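Local coordinates for A-type flavoprotein (Giardia intestinalis, PDB 2Q9U) that probably scavenges oxygen by passing electrons from a flavin mononucleotide in a flavodoxin-like domain to a diiron centre in a beta-lactamase-like domain, at residues Val262-Tyr267 with Thr321-Val326; Gly268-Met273 with Phe345-Phe350. All blocks are in the same frame, centred on the assembly; numbering follows the deposited sequence.

Contact 1. Residues Val262-Tyr267 with Thr321-Val326; sequences VLDSMY and TMMPSV. With FMN (flavin mononucleotide), chain F; NO3 (nitrate ion), chain D.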
loop_
_atom_site.group_PDB
_atom_site.type_symbol
_atom_site.label_atom_id
_atom_site.label_comp_id
_atom_site.label_asym_id
_atom_site.label_seq_id
_atom_site.Cartn_x
_atom_site.Cartn_y
_atom_site.Cartn_z
ATOM N N VAL A 262 11.840 6.965 -16.705
ATOM C CA VAL A 262 11.635 6.716 -15.280
ATOM C C VAL A 262 11.664 8.082 -14.588
ATOM O O VAL A 262 12.606 8.862 -14.781
ATOM C CB VAL A 262 12.746 5.808 -14.688
ATOM C CG1 VAL A 262 12.545 5.592 -13.169
ATOM C CG2 VAL A 262 12.771 4.440 -15.422
ATOM N N LEU A 263 10.627 8.398 -13.820
ATOM C CA LEU A 263 10.603 9.725 -13.217
ATOM C C LEU A 263 9.801 9.780 -11.944
ATOM O O LEU A 263 9.121 8.821 -11.564
ATOM C CB LEU A 263 10.047 10.791 -14.199
ATOM C CG LEU A 263 8.528 10.832 -14.438
ATOM C CD1 LEU A 263 8.057 12.209 -14.910
ATOM C CD2 LEU A 263 8.070 9.731 -15.380
ATOM N N ASP A 264 9.862 10.937 -11.305
ATOM C CA ASP A 264 8.860 11.264 -10.317
ATOM C C ASP A 264 8.544 12.752 -10.534
ATOM O O ASP A 264 9.290 13.463 -11.200
ATOM C CB ASP A 264 9.382 10.987 -8.900
ATOM C CG ASP A 264 8.261 10.769 -7.879
ATOM O OD1 ASP A 264 7.094 11.156 -8.158
ATOM O OD2 ASP A 264 8.560 10.236 -6.784
ATOM N N SER A 265 7.445 13.218 -9.981
ATOM C CA SER A 265 6.991 14.585 -10.243
ATOM C C SER A 265 6.143 14.967 -9.028
ATOM O O SER A 265 5.525 14.112 -8.440
ATOM C CB SER A 265 6.154 14.607 -11.547
ATOM O OG SER A 265 5.778 15.932 -11.917
ATOM N N MET A 266 6.114 16.245 -8.664
ATOM C CA MET A 266 5.305 16.727 -7.543
ATOM C C MET A 266 4.021 17.447 -7.989
ATOM O O MET A 266 2.936 17.219 -7.420
ATOM C CB MET A 266 6.159 17.644 -6.674
ATOM C CG MET A 266 7.284 16.874 -5.999
ATOM S SD MET A 266 8.289 17.885 -4.913
ATOM C CE MET A 266 9.134 18.914 -6.102
ATOM N N TYR A 267 4.146 18.329 -8.981
ATOM C CA TYR A 267 2.976 19.041 -9.525
ATOM C C TYR A 267 2.736 18.744 -11.014
ATOM O O TYR A 267 1.918 19.397 -11.662
ATOM C CB TYR A 267 3.063 20.550 -9.268
ATOM C CG TYR A 267 2.772 20.934 -7.831
ATOM C CD1 TYR A 267 1.446 21.181 -7.403
ATOM C CD2 TYR A 267 3.806 21.063 -6.901
ATOM C CE1 TYR A 267 1.155 21.538 -6.057
ATOM C CE2 TYR A 267 3.534 21.418 -5.554
ATOM C CZ TYR A 267 2.198 21.646 -5.148
ATOM O OH TYR A 267 1.930 21.995 -3.830
ATOM N N THR A 321 18.405 18.739 -4.802
ATOM C CA THR A 321 18.806 17.497 -5.453
ATOM C C THR A 321 17.636 16.857 -6.200
ATOM O O THR A 321 16.618 17.512 -6.423
ATOM C CB THR A 321 19.517 16.534 -4.446
ATOM O OG1 THR A 321 20.024 15.399 -5.151
ATOM C CG2 THR A 321 18.587 16.101 -3.286
ATOM N N MET A 322 17.794 15.605 -6.624
ATOM C CA MET A 322 16.691 14.875 -7.269
ATOM C C MET A 322 15.762 14.301 -6.200
ATOM O O MET A 322 16.135 14.201 -5.037
ATOM C CB MET A 322 17.226 13.728 -8.147
ATOM C CG MET A 322 17.889 12.615 -7.310
ATOM S SD MET A 322 18.555 11.266 -8.304
ATOM C CE MET A 322 20.149 11.964 -8.843
ATOM N N MET A 323 14.554 13.927 -6.595
ATOM C CA MET A 323 13.619 13.310 -5.639
ATOM C C MET A 323 14.205 11.979 -5.132
ATOM O O MET A 323 14.857 11.260 -5.915
ATOM C CB MET A 323 12.245 13.128 -6.276
ATOM C CG MET A 323 11.525 14.490 -6.522
ATOM S SD MET A 323 9.861 14.305 -7.205
ATOM C CE MET A 323 8.998 13.676 -5.755
ATOM N N PRO A 324 14.010 11.659 -3.811
ATOM C CA PRO A 324 14.546 10.434 -3.210
ATOM C C PRO A 324 14.165 9.177 -3.997
ATOM O O PRO A 324 14.990 8.266 -4.114
ATOM C CB PRO A 324 13.890 10.418 -1.811
ATOM C CG PRO A 324 13.703 11.913 -1.487
ATOM C CD PRO A 324 13.265 12.476 -2.821
ATOM N N SER A 325 12.938 9.121 -4.539
ATOM C CA SER A 325 12.468 7.928 -5.293
ATOM C C SER A 325 13.331 7.674 -6.549
ATOM O O SER A 325 13.634 6.509 -6.931
ATOM C CB SER A 325 10.997 8.074 -5.677
ATOM O OG SER A 325 10.813 9.217 -6.511
ATOM N N VAL A 326 13.763 8.759 -7.170
ATOM C CA VAL A 326 14.610 8.650 -8.367
ATOM C C VAL A 326 16.044 8.251 -7.978
ATOM O O VAL A 326 16.684 7.468 -8.705
ATOM C CB VAL A 326 14.517 9.937 -9.238
ATOM C CG1 VAL A 326 15.434 9.887 -10.500
ATOM C CG2 VAL A 326 13.080 10.164 -9.666
HETATM N N1 FMN F . 13.222 24.178 -6.736
HETATM C C2 FMN F . 14.568 24.398 -6.723
HETATM O O2 FMN F . 15.107 24.956 -7.693
HETATM N N3 FMN F . 15.314 24.029 -5.620
HETATM C C4 FMN F . 14.731 23.397 -4.533
HETATM O O4 FMN F . 15.475 22.974 -3.650
HETATM C C4A FMN F . 13.346 23.155 -4.545
HETATM N N5 FMN F . 12.690 22.558 -3.473
HETATM C C5A FMN F . 11.315 22.359 -3.541
HETATM C C6 FMN F . 10.641 21.756 -2.473
HETATM C C7 FMN F . 9.253 21.540 -2.523
HETATM C C7M FMN F . 8.559 21.078 -1.269
HETATM C C8 FMN F . 8.524 21.936 -3.643
HETATM C C8M FMN F . 7.054 21.626 -3.785
HETATM C C9 FMN F . 9.191 22.541 -4.708
HETATM C C9A FMN F . 10.581 22.756 -4.667
HETATM N N10 FMN F . 11.244 23.351 -5.739
HETATM C C10 FMN F . 12.603 23.570 -5.665
HETATM C "C1'" FMN F . 10.515 23.797 -6.972
HETATM C "C2'" FMN F . 10.154 22.631 -7.889
HETATM O "O2'" FMN F . 11.304 22.025 -8.475
HETATM C "C3'" FMN F . 9.152 23.201 -8.896
HETATM O "O3'" FMN F . 7.920 23.365 -8.210
HETATM C "C4'" FMN F . 8.909 22.335 -10.114
HETATM O "O4'" FMN F . 8.172 23.077 -11.077
HETATM C "C5'" FMN F . 8.114 21.081 -9.769
HETATM O "O5'" FMN F . 8.112 20.214 -10.890
HETATM P P FMN F . 6.878 19.228 -11.087
HETATM O O1P FMN F . 7.339 18.192 -12.098
HETATM O O2P FMN F . 6.576 18.612 -9.751
HETATM O O3P FMN F . 5.651 19.964 -11.597
HETATM N N NO3 D . 9.858 10.760 -2.972
HETATM O O1 NO3 D . 9.891 9.579 -2.210
HETATM O O2 NO3 D . 8.996 11.793 -2.614
HETATM O O3 NO3 D . 10.652 10.904 -4.103
#

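Contact 2. Residues Gly268-Met273 with Phe345-Phe350; sequences GTTHRM and FAFGAF. With FMN (flavin mononucleotide), chain F.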
loop_
_atom_site.group_PDB
_atom_site.type_symbol
_atom_site.label_atom_id
_atom_site.label_comp_id
_atom_site.label_asym_id
_atom_site.label_seq_id
_atom_site.Cartn_x
_atom_site.Cartn_y
_atom_site.Cartn_z
ATOM N N GLY A 268 3.440 17.757 -11.555
ATOM C CA GLY A 268 3.014 17.187 -12.846
ATOM C C GLY A 268 3.587 17.813 -14.111
ATOM O O GLY A 268 3.320 17.319 -15.204
ATOM N N THR A 269 4.376 18.879 -13.995
ATOM C CA THR A 269 4.952 19.480 -15.217
ATOM C C THR A 269 6.079 18.628 -15.815
ATOM O O THR A 269 6.187 18.517 -17.049
ATOM C CB THR A 269 5.399 20.957 -15.050
ATOM O OG1 THR A 269 6.521 21.037 -14.167
ATOM C CG2 THR A 269 4.224 21.825 -14.506
ATOM N N THR A 270 6.911 18.034 -14.951
ATOM C CA THR A 270 7.934 17.082 -15.419
ATOM C C THR A 270 7.246 15.869 -16.077
ATOM O O THR A 270 7.721 15.325 -17.092
ATOM C CB THR A 270 8.904 16.615 -14.300
ATOM O OG1 THR A 270 9.522 17.746 -13.675
ATOM C CG2 THR A 270 10.013 15.732 -14.886
ATOM N N HIS A 271 6.132 15.448 -15.487
ATOM C CA HIS A 271 5.273 14.409 -16.088
ATOM C C HIS A 271 4.748 14.759 -17.494
ATOM O O HIS A 271 4.822 13.934 -18.412
ATOM C CB HIS A 271 4.110 14.062 -15.165
ATOM C CG HIS A 271 3.223 13.002 -15.722
ATOM N ND1 HIS A 271 3.462 11.660 -15.522
ATOM C CD2 HIS A 271 2.136 13.076 -16.536
ATOM C CE1 HIS A 271 2.544 10.955 -16.162
ATOM N NE2 HIS A 271 1.731 11.787 -16.782
ATOM N N ARG A 272 4.208 15.961 -17.680
ATOM C CA ARG A 272 3.710 16.366 -19.004
ATOM C C ARG A 272 4.835 16.435 -20.056
ATOM O O ARG A 272 4.645 16.032 -21.205
ATOM C CB ARG A 272 2.986 17.711 -18.954
ATOM C CG ARG A 272 2.416 18.160 -20.322
ATOM C CD ARG A 272 1.201 17.309 -20.682
ATOM N NE ARG A 272 0.706 17.467 -22.063
ATOM C CZ ARG A 272 1.270 16.951 -23.161
ATOM N NH1 ARG A 272 2.418 16.279 -23.111
ATOM N NH2 ARG A 272 0.684 17.144 -24.330
ATOM N N MET A 273 5.998 16.931 -19.660
ATOM C CA MET A 273 7.134 16.939 -20.581
ATOM C C MET A 273 7.538 15.507 -20.937
ATOM O O MET A 273 7.915 15.218 -22.093
ATOM C CB MET A 273 8.311 17.681 -19.994
ATOM C CG MET A 273 8.074 19.152 -19.864
ATOM S SD MET A 273 8.302 19.953 -21.451
ATOM C CE MET A 273 10.101 20.055 -21.418
ATOM N N PHE A 345 19.082 9.925 -21.291
ATOM C CA PHE A 345 18.723 11.340 -21.343
ATOM C C PHE A 345 18.128 11.728 -19.980
ATOM O O PHE A 345 17.615 10.863 -19.252
ATOM C CB PHE A 345 17.705 11.559 -22.469
ATOM C CG PHE A 345 17.402 12.993 -22.759
ATOM C CD1 PHE A 345 18.374 13.821 -23.352
ATOM C CD2 PHE A 345 16.155 13.520 -22.473
ATOM C CE1 PHE A 345 18.102 15.170 -23.646
ATOM C CE2 PHE A 345 15.856 14.870 -22.753
ATOM C CZ PHE A 345 16.835 15.699 -23.337
ATOM N N ALA A 346 18.249 13.004 -19.616
ATOM C CA ALA A 346 17.683 13.486 -18.346
ATOM C C ALA A 346 16.969 14.809 -18.550
ATOM O O ALA A 346 17.373 15.603 -19.389
ATOM C CB ALA A 346 18.773 13.609 -17.259
ATOM N N PHE A 347 15.896 15.046 -17.789
ATOM C CA PHE A 347 15.199 16.329 -17.873
ATOM C C PHE A 347 14.450 16.599 -16.574
ATOM O O PHE A 347 14.347 15.715 -15.745
ATOM C CB PHE A 347 14.235 16.374 -19.077
ATOM C CG PHE A 347 13.181 15.289 -19.065
ATOM C CD1 PHE A 347 13.473 14.001 -19.542
ATOM C CD2 PHE A 347 11.899 15.549 -18.578
ATOM C CE1 PHE A 347 12.509 12.988 -19.516
ATOM C CE2 PHE A 347 10.911 14.519 -18.551
ATOM C CZ PHE A 347 11.220 13.251 -19.048
ATOM N N GLY A 348 13.937 17.814 -16.396
ATOM C CA GLY A 348 13.180 18.095 -15.184
ATOM C C GLY A 348 12.968 19.560 -14.933
ATOM O O GLY A 348 13.721 20.393 -15.429
ATOM N N ALA A 349 11.930 19.849 -14.161
ATOM C CA ALA A 349 11.601 21.216 -13.742
ATOM C C ALA A 349 12.456 21.674 -12.571
ATOM O O ALA A 349 13.036 20.872 -11.853
ATOM C CB ALA A 349 10.108 21.287 -13.383
ATOM N N PHE A 350 12.542 22.983 -12.362
ATOM C CA PHE A 350 13.100 23.506 -11.120
ATOM C C PHE A 350 12.422 24.844 -10.831
ATOM O O PHE A 350 11.753 25.413 -11.705
ATOM C CB PHE A 350 14.632 23.654 -11.199
ATOM C CG PHE A 350 15.097 24.662 -12.226
ATOM C CD1 PHE A 350 15.279 24.296 -13.550
ATOM C CD2 PHE A 350 15.330 25.991 -11.859
ATOM C CE1 PHE A 350 15.715 25.242 -14.518
ATOM C CE2 PHE A 350 15.759 26.947 -12.810
ATOM C CZ PHE A 350 15.945 26.568 -14.137
HETATM N N1 FMN F . 13.222 24.178 -6.736
HETATM C C2 FMN F . 14.568 24.398 -6.723
HETATM O O2 FMN F . 15.107 24.956 -7.693
HETATM N N3 FMN F . 15.314 24.029 -5.620
HETATM C C4 FMN F . 14.731 23.397 -4.533
HETATM O O4 FMN F . 15.475 22.974 -3.650
HETATM C C4A FMN F . 13.346 23.155 -4.545
HETATM N N5 FMN F . 12.690 22.558 -3.473
HETATM C C5A FMN F . 11.315 22.359 -3.541
HETATM C C6 FMN F . 10.641 21.756 -2.473
HETATM C C7 FMN F . 9.253 21.540 -2.523
HETATM C C7M FMN F . 8.559 21.078 -1.269
HETATM C C8 FMN F . 8.524 21.936 -3.643
HETATM C C8M FMN F . 7.054 21.626 -3.785
HETATM C C9 FMN F . 9.191 22.541 -4.708
HETATM C C9A FMN F . 10.581 22.756 -4.667
HETATM N N10 FMN F . 11.244 23.351 -5.739
HETATM C C10 FMN F . 12.603 23.570 -5.665
HETATM C "C1'" FMN F . 10.515 23.797 -6.972
HETATM C "C2'" FMN F . 10.154 22.631 -7.889
HETATM O "O2'" FMN F . 11.304 22.025 -8.475
HETATM C "C3'" FMN F . 9.152 23.201 -8.896
HETATM O "O3'" FMN F . 7.920 23.365 -8.210
HETATM C "C4'" FMN F . 8.909 22.335 -10.114
HETATM O "O4'" FMN F . 8.172 23.077 -11.077
HETATM C "C5'" FMN F . 8.114 21.081 -9.769
HETATM O "O5'" FMN F . 8.112 20.214 -10.890
HETATM P P FMN F . 6.878 19.228 -11.087
HETATM O O1P FMN F . 7.339 18.192 -12.098
HETATM O O2P FMN F . 6.576 18.612 -9.751
HETATM O O3P FMN F . 5.651 19.964 -11.597
#

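Contact 1. Residues Val262-Tyr267 with Thr321-Val326
L263, the last residue of strand 258-263, brings its backbone to the first turn of helix 324-336, with the CA atoms of L263 and V326 6.4 Å apart. This is the C-terminal end of the strands of the parallel sheet in a flavodoxin-like domain, where the chain leaving the strand becomes the FMN phosphate loop. V326, a small beta-branched residue suited to a close strand-helix approach, lays its CG2 methyl against the backbone of L263 and D264. M323, at the N-cap position of the helix, reaches over the loop with a flexible thioether: its CE lies 3.6 Å from CG of M266, and its chain crosses that of D264 at about a right angle. Beyond it, the backbone N atoms of M266 and Y267 both donate to O2P of FMN, and S265 OG donates to O1P. D264 serves both sides. With its CG anti to the backbone N (chi1 -157°), OD2 meets S325 while OD1 accepts the N-H of S265 at 2.8 Å, 26° out of the carboxylate plane. A nitrate, probably from the crystallisation liquor, accepts the N-H of S325, whose OG donates to D264 OD2 at a doubtfully short 2.5 Å.

Contact 2. Residues Gly268-Met273 with Phe345-Phe350
The phosphate site of FMN lies where the first turn of helix 269-283 crosses the end of strand 344-350. Helix and strand segments run roughly antiparallel, at 146°, with axes 7.6 Å apart at closest approach, and T270 sits over G348, their CA atoms 5.3 Å apart. T270 makes the one hydrogen bond across the two segments. Its OG1 lies anti to the carbonyl carbon (chi1 -55°), which puts the hydroxyl beside the backbone N-H, and both donate to O1P of the phosphate, the hydroxyl at 2.7 Å. The same OG1 accepts the N-H of A349 at 3.2 Å with an angle of 160°, a bond that ties the strand to the phosphate shell. The methyl of T270 turns the other way, CG2 resting 4.0 Å from CA of G348 and as near to CE2 of F347; a threonine thus supplies a polar and an apolar branch at once. At the backbone angles of G348 a CB would collide with the carbonyl O of F347, which by itself explains the glycine. F347 packs its ring against the first turn of the helix: the ring edge meets the carbonyl O of T270 in plane, CE2 to O 3.6 Å, while CB of M273 packs near the same carbon. T269 grips O3P twice, through its N and its OG1, the latter at 2.9 Å. A349 lays its methyl against the cofactor, CB to O5' 3.4 Å, a small group that fits beside the ribityl-phosphate link. G268, at the N-cap position, has a positive phi that favours glycine. Amides and hydroxyls of a helix N-terminus, whose dipole would probably favour the negative phosphate, form the flavin phosphate-binding site characteristic of the flavodoxin fold.

Contacts 1 and 2 have centres 9 Å apart and lie at the same end of the five-stranded parallel sheet of the flavodoxin-like domain. Their segments alternate along the chain: 262-267, 268-273, 321-326, 345-350. Strand 258-263 thus runs through the phosphate loop straight into helix 269-283, and helix 324-336 is followed by strand 344-350. The two contacts also touch, L263 CD1 packing on CA of H271 at 3.7 Å. Loop 264-267 and the helix start supply hydrogen bonds to the phosphate, while 345-350 flanks the ribityl chain. Y267 OH is hydrogen-bonded to E87 of the second subunit, a diiron-pocket residue, consistent with the flavin lying near another subunit's metal site, as in other flavodiiron proteins.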